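Local coordinates for protein galectin (Danio rerio, PDB 6E20) that binds beta-galactosides as a dimeric galectin-1-type lectin, and probably acts in innate immunity by recognising glycans such as those on a viral envelope glycoprotein, at residues E94-T99 against F108-G113; G14-I19 against Q86-F91; T18-P23 against R127-E132. All blocks are in the same frame, centred on the assembly; numbering follows the deposited sequence.

Contact 1 of 3, residues E94-T99 against F108-G113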
loop_
_atom_site.group_PDB
_atom_site.type_symbol
_atom_site.label_atom_id
_atom_site.label_comp_id
_atom_site.label_asym_id
_atom_site.label_seq_id
_atom_site.Cartn_x
_atom_site.Cartn_y
_atom_site.Cartn_z
ATOM N N GLU B 94 19.470 3.016 -14.022
ATOM C CA GLU B 94 19.313 3.380 -15.462
ATOM C C GLU B 94 17.825 3.438 -15.841
ATOM O O GLU B 94 17.437 4.393 -16.553
ATOM C CB GLU B 94 20.063 2.401 -16.370
ATOM C CG GLU B 94 21.577 2.382 -16.154
ATOM C CD GLU B 94 22.040 1.670 -14.892
ATOM O OE1 GLU B 94 21.386 0.687 -14.476
ATOM O OE2 GLU B 94 23.048 2.113 -14.327
ATOM N N GLU B 95 17.001 2.465 -15.468
ATOM C CA GLU B 95 15.613 2.470 -16.029
ATOM C C GLU B 95 14.618 1.683 -15.177
ATOM O O GLU B 95 15.023 0.872 -14.321
ATOM C CB GLU B 95 15.598 2.035 -17.499
ATOM C CG GLU B 95 15.876 0.573 -17.714
ATOM C CD GLU B 95 15.759 0.034 -19.135
ATOM O OE1 GLU B 95 15.759 -1.173 -19.228
ATOM O OE2 GLU B 95 15.744 0.793 -20.145
ATOM N N PHE B 96 13.333 1.980 -15.391
ATOM C CA PHE B 96 12.202 1.180 -14.885
ATOM C C PHE B 96 11.866 0.112 -15.916
ATOM O O PHE B 96 11.806 0.416 -17.123
ATOM C CB PHE B 96 10.968 2.042 -14.639
ATOM C CG PHE B 96 11.204 3.090 -13.599
ATOM C CD1 PHE B 96 11.728 4.330 -13.954
ATOM C CD2 PHE B 96 10.948 2.818 -12.264
ATOM C CE1 PHE B 96 11.935 5.303 -12.996
ATOM C CE2 PHE B 96 11.135 3.805 -11.311
ATOM C CZ PHE B 96 11.636 5.039 -11.681
ATOM N N LEU B 97 11.612 -1.095 -15.441
ATOM C CA LEU B 97 11.118 -2.198 -16.307
ATOM C C LEU B 97 9.724 -2.564 -15.819
ATOM O O LEU B 97 9.619 -3.190 -14.781
ATOM C CB LEU B 97 12.074 -3.395 -16.245
ATOM C CG LEU B 97 11.834 -4.490 -17.289
ATOM C CD1 LEU B 97 10.510 -5.206 -17.069
ATOM C CD2 LEU B 97 11.892 -3.924 -18.697
ATOM N N VAL B 98 8.716 -2.189 -16.587
ATOM C CA VAL B 98 7.295 -2.509 -16.306
ATOM C C VAL B 98 6.950 -3.799 -17.028
ATOM O O VAL B 98 7.068 -3.827 -18.261
ATOM C CB VAL B 98 6.362 -1.378 -16.753
ATOM C CG1 VAL B 98 4.917 -1.671 -16.383
ATOM C CG2 VAL B 98 6.833 -0.053 -16.194
ATOM N N THR B 99 6.515 -4.800 -16.282
ATOM C CA THR B 99 5.904 -6.026 -16.841
ATOM C C THR B 99 4.385 -5.845 -16.744
ATOM O O THR B 99 3.850 -5.653 -15.632
ATOM C CB THR B 99 6.479 -7.288 -16.183
ATOM O OG1 THR B 99 7.911 -7.167 -16.194
ATOM C CG2 THR B 99 6.020 -8.554 -16.866
ATOM N N PHE B 108 11.444 2.401 -19.452
ATOM C CA PHE B 108 11.390 3.878 -19.310
ATOM C C PHE B 108 12.606 4.317 -18.505
ATOM O O PHE B 108 12.852 3.763 -17.439
ATOM C CB PHE B 108 10.075 4.328 -18.666
ATOM C CG PHE B 108 9.993 5.831 -18.531
ATOM C CD1 PHE B 108 9.551 6.612 -19.581
ATOM C CD2 PHE B 108 10.446 6.464 -17.391
ATOM C CE1 PHE B 108 9.545 7.995 -19.478
ATOM C CE2 PHE B 108 10.415 7.848 -17.286
ATOM C CZ PHE B 108 9.973 8.610 -18.326
ATOM N N PRO B 109 13.418 5.283 -18.984
ATOM C CA PRO B 109 14.597 5.693 -18.241
ATOM C C PRO B 109 14.262 6.295 -16.876
ATOM O O PRO B 109 13.319 7.077 -16.725
ATOM C CB PRO B 109 15.277 6.711 -19.163
ATOM C CG PRO B 109 14.135 7.270 -19.964
ATOM C CD PRO B 109 13.253 6.062 -20.217
ATOM N N ASN B 110 15.100 5.938 -15.909
ATOM C CA ASN B 110 15.152 6.569 -14.574
ATOM C C ASN B 110 15.962 7.863 -14.665
ATOM O O ASN B 110 17.087 7.896 -14.111
ATOM C CB ASN B 110 15.709 5.587 -13.546
ATOM C CG ASN B 110 15.626 6.088 -12.123
ATOM O OD1 ASN B 110 16.283 5.524 -11.249
ATOM N ND2 ASN B 110 14.866 7.146 -11.879
ATOM N N ARG B 111 15.376 8.903 -15.262
ATOM C CA ARG B 111 16.035 10.226 -15.490
ATOM C C ARG B 111 16.368 10.888 -14.151
ATOM O O ARG B 111 17.441 11.523 -14.078
ATOM C CB ARG B 111 15.164 11.178 -16.303
ATOM C CG ARG B 111 14.770 10.623 -17.662
ATOM C CD ARG B 111 13.519 11.314 -18.145
ATOM N NE ARG B 111 13.200 11.018 -19.528
ATOM C CZ ARG B 111 12.016 11.223 -20.093
ATOM N NH1 ARG B 111 11.005 11.694 -19.384
ATOM N NH2 ARG B 111 11.833 10.914 -21.363
ATOM N N GLN B 112 15.506 10.751 -13.138
ATOM C CA GLN B 112 15.750 11.344 -11.793
ATOM C C GLN B 112 17.008 10.707 -11.189
ATOM O O GLN B 112 17.670 11.378 -10.432
ATOM C CB GLN B 112 14.502 11.251 -10.911
ATOM C CG GLN B 112 14.667 11.784 -9.479
ATOM C CD GLN B 112 14.791 13.287 -9.344
ATOM O OE1 GLN B 112 15.051 13.823 -8.262
ATOM N NE2 GLN B 112 14.578 13.991 -10.438
ATOM N N GLY B 113 17.305 9.450 -11.495
ATOM C CA GLY B 113 18.593 8.810 -11.161
ATOM C C GLY B 113 18.650 8.214 -9.763
ATOM O O GLY B 113 19.664 7.537 -9.476
#
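Phe96 and Phe108 form an antiparallel hydrogen-bonded pair, and Glu95 with Pro109 the non-hydrogen-bonded pair beside it, at the open end of the beta hairpin made by strands 95-99 and 105-109 of the galectin beta-sandwich. Phe96 N bonds to Phe108 O at 2.8 Å and Phe108 N bonds back to Phe96 O at 3.1 Å. Past the proline, which has no N-H to offer, Asn110 N bonds to Glu94 O at 2.9 Å; this donor stands above the carbonyl plane, 39° out of it. Here the second segment leaves the sheet through an inverse gamma turn centred on Asn110 and a type I turn from Asn110 to Gly113. Both phenylalanines point into the sandwich, where Leu43 of strand 40-47 meets them. CD1 of Phe96 comes to the edge of the Phe108 ring, near its plane, 4.2 Å from CD2 of Phe108. With CG anti to its carbonyl carbon (chi1 -62°), Phe96 lays its ring alongside the outgoing chain and brings CE1 to 3.8 Å from CA of Asn110. The ring of Phe91 meets Phe96 with its plane about 15° away, while His72 forms an edge-to-face stack with Phe108. The rim of Phe108 comes over one face of the Arg111 guanidinium, CZ lying 3.4 Å above that plane and offset from its centre; Arg111 also bonds to Asn61 of the glycan pocket, to Ser62 and to Glu70. On the outer side, CB of Glu95 rests 3.2 Å from O of Phe108.

Contact 2 of 3, residues G14-I19 against Q86-F91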
loop_
_atom_site.group_PDB
_atom_site.type_symbol
_atom_site.label_atom_id
_atom_site.label_comp_id
_atom_site.label_asym_id
_atom_site.label_seq_id
_atom_site.Cartn_x
_atom_site.Cartn_y
_atom_site.Cartn_z
ATOM N N GLY B 14 16.404 -2.987 -7.204
ATOM C CA GLY B 14 16.536 -4.444 -7.040
ATOM C C GLY B 14 15.252 -5.113 -6.591
ATOM O O GLY B 14 15.180 -6.348 -6.642
ATOM N N GLN B 15 14.278 -4.358 -6.104
ATOM C CA GLN B 15 13.001 -4.948 -5.629
ATOM C C GLN B 15 12.011 -4.954 -6.796
ATOM O O GLN B 15 12.208 -4.194 -7.746
ATOM C CB GLN B 15 12.433 -4.142 -4.459
ATOM C CG GLN B 15 13.428 -3.884 -3.338
ATOM C CD GLN B 15 12.810 -3.096 -2.211
ATOM O OE1 GLN B 15 12.520 -1.915 -2.350
ATOM N NE2 GLN B 15 12.634 -3.740 -1.078
ATOM N N THR B 16 10.985 -5.796 -6.736
ATOM C CA THR B 16 9.833 -5.697 -7.663
ATOM C C THR B 16 8.689 -5.043 -6.893
ATOM O O THR B 16 8.458 -5.401 -5.715
ATOM C CB THR B 16 9.438 -7.049 -8.262
ATOM O OG1 THR B 16 10.623 -7.838 -8.384
ATOM C CG2 THR B 16 8.786 -6.908 -9.622
ATOM N N LEU B 17 8.044 -4.077 -7.528
ATOM C CA LEU B 17 6.764 -3.494 -7.073
ATOM C C LEU B 17 5.633 -4.167 -7.860
ATOM O O LEU B 17 5.645 -4.055 -9.092
ATOM C CB LEU B 17 6.819 -2.000 -7.339
ATOM C CG LEU B 17 5.480 -1.279 -7.299
ATOM C CD1 LEU B 17 4.787 -1.492 -5.961
ATOM C CD2 LEU B 17 5.694 0.192 -7.590
ATOM N N THR B 18 4.727 -4.854 -7.164
ATOM C CA THR B 18 3.541 -5.531 -7.744
ATOM C C THR B 18 2.318 -4.688 -7.395
ATOM O O THR B 18 2.119 -4.427 -6.212
ATOM C CB THR B 18 3.451 -6.993 -7.302
ATOM O OG1 THR B 18 4.676 -7.628 -7.695
ATOM C CG2 THR B 18 2.298 -7.730 -7.943
ATOM N N ILE B 19 1.608 -4.200 -8.412
ATOM C CA ILE B 19 0.383 -3.361 -8.247
ATOM C C ILE B 19 -0.779 -4.183 -8.767
ATOM O O ILE B 19 -0.696 -4.631 -9.936
ATOM C CB ILE B 19 0.495 -2.010 -8.984
ATOM C CG1 ILE B 19 1.662 -1.173 -8.443
ATOM C CG2 ILE B 19 -0.826 -1.241 -8.902
ATOM C CD1 ILE B 19 2.127 -0.080 -9.370
ATOM N N GLN B 86 -2.616 -6.995 -12.881
ATOM C CA GLN B 86 -1.387 -7.029 -12.071
ATOM C C GLN B 86 -0.240 -6.529 -12.958
ATOM O O GLN B 86 -0.117 -7.009 -14.101
ATOM C CB GLN B 86 -1.171 -8.417 -11.470
ATOM C CG GLN B 86 -0.398 -8.333 -10.166
ATOM C CD GLN B 86 -0.289 -9.656 -9.446
ATOM O OE1 GLN B 86 0.560 -10.484 -9.775
ATOM N NE2 GLN B 86 -1.101 -9.822 -8.414
ATOM N N ILE B 87 0.446 -5.496 -12.473
ATOM C CA ILE B 87 1.640 -4.838 -13.085
ATOM C C ILE B 87 2.828 -5.027 -12.134
ATOM O O ILE B 87 2.646 -4.903 -10.897
ATOM C CB ILE B 87 1.351 -3.348 -13.322
ATOM C CG1 ILE B 87 0.221 -3.145 -14.332
ATOM C CG2 ILE B 87 2.601 -2.586 -13.722
ATOM C CD1 ILE B 87 -0.353 -1.733 -14.302
ATOM N N LYS B 88 4.000 -5.337 -12.691
ATOM C CA LYS B 88 5.266 -5.439 -11.931
ATOM C C LYS B 88 6.166 -4.335 -12.439
ATOM O O LYS B 88 6.109 -4.050 -13.655
ATOM C CB LYS B 88 5.924 -6.810 -12.101
ATOM C CG LYS B 88 5.054 -7.959 -11.631
ATOM C CD LYS B 88 5.833 -9.184 -11.268
ATOM C CE LYS B 88 5.015 -10.128 -10.419
ATOM N NZ LYS B 88 5.752 -11.393 -10.207
ATOM N N ILE B 89 6.889 -3.702 -11.523
ATOM C CA ILE B 89 7.900 -2.656 -11.843
ATOM C C ILE B 89 9.176 -3.025 -11.107
ATOM O O ILE B 89 9.129 -3.152 -9.866
ATOM C CB ILE B 89 7.400 -1.243 -11.482
ATOM C CG1 ILE B 89 6.057 -0.976 -12.163
ATOM C CG2 ILE B 89 8.439 -0.167 -11.820
ATOM C CD1 ILE B 89 5.555 0.417 -11.980
ATOM N N THR B 90 10.240 -3.224 -11.879
ATOM C CA THR B 90 11.631 -3.375 -11.417
ATOM C C THR B 90 12.391 -2.105 -11.803
ATOM O O THR B 90 12.143 -1.571 -12.895
ATOM C CB THR B 90 12.257 -4.592 -12.107
ATOM O OG1 THR B 90 11.395 -5.706 -11.865
ATOM C CG2 THR B 90 13.642 -4.880 -11.594
ATOM N N PHE B 91 13.343 -1.641 -11.012
ATOM C CA PHE B 91 14.236 -0.585 -11.547
ATOM C C PHE B 91 15.671 -0.722 -11.078
ATOM O O PHE B 91 15.981 -1.393 -10.078
ATOM C CB PHE B 91 13.722 0.824 -11.248
ATOM C CG PHE B 91 13.966 1.358 -9.864
ATOM C CD1 PHE B 91 13.301 0.821 -8.773
ATOM C CD2 PHE B 91 14.750 2.484 -9.677
ATOM C CE1 PHE B 91 13.468 1.365 -7.504
ATOM C CE2 PHE B 91 14.909 3.032 -8.411
ATOM C CZ PHE B 91 14.269 2.472 -7.327
#
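Leu17 and Ile89, then Ile19 and Ile87, are the hydrogen-bonded pairs that zip strand 16-23 to strand 85-91, antiparallel neighbours in a sheet of the galectin sandwich. Each pair is closed by two backbone bonds, the shortest from Leu17 N to Ile89 O at 2.7 Å. Between them CA-H...O contacts fill in, such as Lys88 CA to Leu17 O at 3.2 Å. Toward Gly14 the pairing slackens to one weak bond, Gly14 N to Phe91 O; Gln15 O and Phe91 N are buried there without a partner.

Apolar contacts occupy the inner face. Leu17 CB meets Ile89 CB at 4.3 Å, and the CD1 methyls of Ile19 and Ile89 touch diagonally.

The outer face is mixed. Lys88 runs extended beside Thr18, its CE 3.7 Å from Thr18 OG1. The Thr18 methyl, held anti to the backbone N (OG1 chi1 -57°), presses on Gln86 CG at 3.5 Å, and Thr16 CG2 reaches Thr90 OG1 at 3.6 Å.

Strands 95-99 and 126-133 continue the sheet on either side, while Ile32 and Ile34 of strand 30-34, in the facing sheet, cover the inner aliphatic layer.

Contact 3 of 3, residues T18-P23 against R127-E132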
loop_
_atom_site.group_PDB
_atom_site.type_symbol
_atom_site.label_atom_id
_atom_site.label_comp_id
_atom_site.label_asym_id
_atom_site.label_seq_id
_atom_site.Cartn_x
_atom_site.Cartn_y
_atom_site.Cartn_z
ATOM N N THR B 18 4.727 -4.854 -7.164
ATOM C CA THR B 18 3.541 -5.531 -7.744
ATOM C C THR B 18 2.318 -4.688 -7.395
ATOM O O THR B 18 2.119 -4.427 -6.212
ATOM C CB THR B 18 3.451 -6.993 -7.302
ATOM O OG1 THR B 18 4.676 -7.628 -7.695
ATOM C CG2 THR B 18 2.298 -7.730 -7.943
ATOM N N ILE B 19 1.608 -4.200 -8.412
ATOM C CA ILE B 19 0.383 -3.361 -8.247
ATOM C C ILE B 19 -0.779 -4.183 -8.767
ATOM O O ILE B 19 -0.696 -4.631 -9.936
ATOM C CB ILE B 19 0.495 -2.010 -8.984
ATOM C CG1 ILE B 19 1.662 -1.173 -8.443
ATOM C CG2 ILE B 19 -0.826 -1.241 -8.902
ATOM C CD1 ILE B 19 2.127 -0.080 -9.370
ATOM N N THR B 20 -1.771 -4.408 -7.909
ATOM C CA THR B 20 -3.052 -5.070 -8.261
ATOM C C THR B 20 -4.154 -4.018 -8.209
ATOM O O THR B 20 -4.275 -3.319 -7.194
ATOM C CB THR B 20 -3.387 -6.233 -7.325
ATOM O OG1 THR B 20 -2.150 -6.909 -7.112
ATOM C CG2 THR B 20 -4.418 -7.170 -7.912
ATOM N N GLY B 21 -4.920 -3.935 -9.279
ATOM C CA GLY B 21 -5.946 -2.906 -9.451
ATOM C C GLY B 21 -6.981 -3.322 -10.458
ATOM O O GLY B 21 -6.799 -4.349 -11.135
ATOM N N VAL B 22 -8.048 -2.535 -10.520
ATOM C CA VAL B 22 -9.147 -2.667 -11.514
ATOM C C VAL B 22 -9.475 -1.264 -11.987
ATOM O O VAL B 22 -9.807 -0.411 -11.156
ATOM C CB VAL B 22 -10.382 -3.321 -10.882
ATOM C CG1 VAL B 22 -11.461 -3.589 -11.918
ATOM C CG2 VAL B 22 -10.028 -4.577 -10.102
ATOM N N PRO B 23 -9.377 -0.975 -13.304
ATOM C CA PRO B 23 -9.805 0.320 -13.802
ATOM C C PRO B 23 -11.302 0.420 -13.476
ATOM O O PRO B 23 -11.968 -0.581 -13.571
ATOM C CB PRO B 23 -9.503 0.296 -15.306
ATOM C CG PRO B 23 -8.609 -0.911 -15.512
ATOM C CD PRO B 23 -8.914 -1.864 -14.378
ATOM N N ARG B 127 -9.168 1.555 -9.058
ATOM C CA ARG B 127 -9.139 1.138 -7.634
ATOM C C ARG B 127 -7.881 0.297 -7.433
ATOM O O ARG B 127 -7.624 -0.626 -8.239
ATOM C CB ARG B 127 -10.440 0.464 -7.184
ATOM C CG ARG B 127 -10.975 -0.654 -8.067
ATOM C CD ARG B 127 -12.385 -1.026 -7.614
ATOM N NE ARG B 127 -13.110 -1.933 -8.501
ATOM C CZ ARG B 127 -13.551 -1.628 -9.728
ATOM N NH1 ARG B 127 -13.326 -0.435 -10.251
ATOM N NH2 ARG B 127 -14.205 -2.525 -10.445
ATOM N N ILE B 128 -7.108 0.647 -6.414
ATOM C CA ILE B 128 -5.861 -0.079 -6.064
ATOM C C ILE B 128 -6.185 -1.062 -4.945
ATOM O O ILE B 128 -6.581 -0.626 -3.852
ATOM C CB ILE B 128 -4.740 0.914 -5.701
ATOM C CG1 ILE B 128 -4.475 1.892 -6.848
ATOM C CG2 ILE B 128 -3.494 0.144 -5.291
ATOM C CD1 ILE B 128 -4.047 1.224 -8.144
ATOM N N GLN B 129 -6.024 -2.348 -5.233
ATOM C CA GLN B 129 -6.350 -3.466 -4.325
ATOM C C GLN B 129 -5.071 -4.027 -3.703
ATOM O O GLN B 129 -5.210 -4.722 -2.681
ATOM C CB GLN B 129 -7.068 -4.573 -5.095
ATOM C CG GLN B 129 -8.322 -4.091 -5.815
ATOM C CD GLN B 129 -9.030 -5.233 -6.513
ATOM O OE1 GLN B 129 -8.414 -6.076 -7.180
ATOM N NE2 GLN B 129 -10.346 -5.261 -6.366
ATOM N N GLY B 130 -3.897 -3.817 -4.323
ATOM C CA GLY B 130 -2.641 -4.394 -3.812
ATOM C C GLY B 130 -1.422 -3.591 -4.196
ATOM O O GLY B 130 -1.305 -3.200 -5.368
ATOM N N VAL B 131 -0.571 -3.323 -3.210
ATOM C CA VAL B 131 0.805 -2.797 -3.394
ATOM C C VAL B 131 1.729 -3.705 -2.590
ATOM O O VAL B 131 1.556 -3.779 -1.347
ATOM C CB VAL B 131 0.948 -1.326 -2.979
ATOM C CG1 VAL B 131 2.319 -0.773 -3.362
ATOM C CG2 VAL B 131 -0.144 -0.491 -3.614
ATOM N N GLU B 132 2.613 -4.397 -3.301
ATOM C CA GLU B 132 3.622 -5.318 -2.725
ATOM C C GLU B 132 4.999 -4.903 -3.236
ATOM O O GLU B 132 5.142 -4.701 -4.460
ATOM C CB GLU B 132 3.345 -6.761 -3.138
ATOM C CG GLU B 132 2.002 -7.271 -2.662
ATOM C CD GLU B 132 1.561 -8.566 -3.324
ATOM O OE1 GLU B 132 1.135 -8.508 -4.489
ATOM O OE2 GLU B 132 1.654 -9.624 -2.678
HETATM O O HOH W 1 -0.096 -6.153 -5.496
#
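Val22 and Arg127 pair at one end of this antiparallel contact and Thr18 and Glu132 at the other, with a classic beta bulge between them. At the bulge Gln129 and Gly130 both face Thr20, and their N-H groups converge on Thr20 O from the same face of its plane, at 2.8 Å from Gln129 N and 2.9 Å from Gly130 N. The packing is tight here: Gly21 CA lies only 3.1 Å from Arg127 O. Toward the sandwich interior, CG2 of Ile19 meets CD1 of Ile128 at 4.1 Å, under Phe122 of strand 116-124. The outer face begins closely packed as well. Val22 CG1, anti to its backbone N (chi1 -174°), sits over one face of the Arg127 guanidinium, 3.3 Å from NH2, and that same nitrogen forms a salt bridge with Asp82. The other methyl, CG2, leans on the side chain of Gln129. Farther along, the outer face is looser and holds a bound water. This water donates to Glu132 OE1 at 2.8 Å, shares a hydrogen bond with Thr20 OG1 at 2.7 Å and gives a weak one to Thr18 O, joining the backbone of Thr18 to the side chains of Thr20 and Glu132; Thr20 OG1 and Glu132 OE1 are themselves 4.5 Å apart. Strand 126-133 is the last of its sheet within the chain, next to strand 16-23, which is flanked on its other side by strand 85-91. Gly130, Val131 and Glu132 pair antiparallel with a strand of the second subunit, so the sheet runs on through the dimer, where Glu132 lies close to Glu132 of that subunit.

The three contacts are steps across one five-stranded antiparallel sheet, ordered 105-109, 95-99, 85-91, 16-23, 126-133. Contacts 2 and 3 share Thr18 and Ile19 on strand 16-23, and their centres are 11 Å apart. Contacts 1 and 2 meet where strand 95-99 follows strand 85-91: Leu97 N lies 2.6 Å from Thr90 O, a probable hydrogen bond, and Val98 CG1 packs 3.6 Å from Ile87 CG2. Contacts 1 and 3, with centres 20 Å apart, lie on opposite sides of the chain's centre. The Phe108 side chain of contact 1 is about 8 Å from the bound galactose, whereas contact 3 reaches the second subunit.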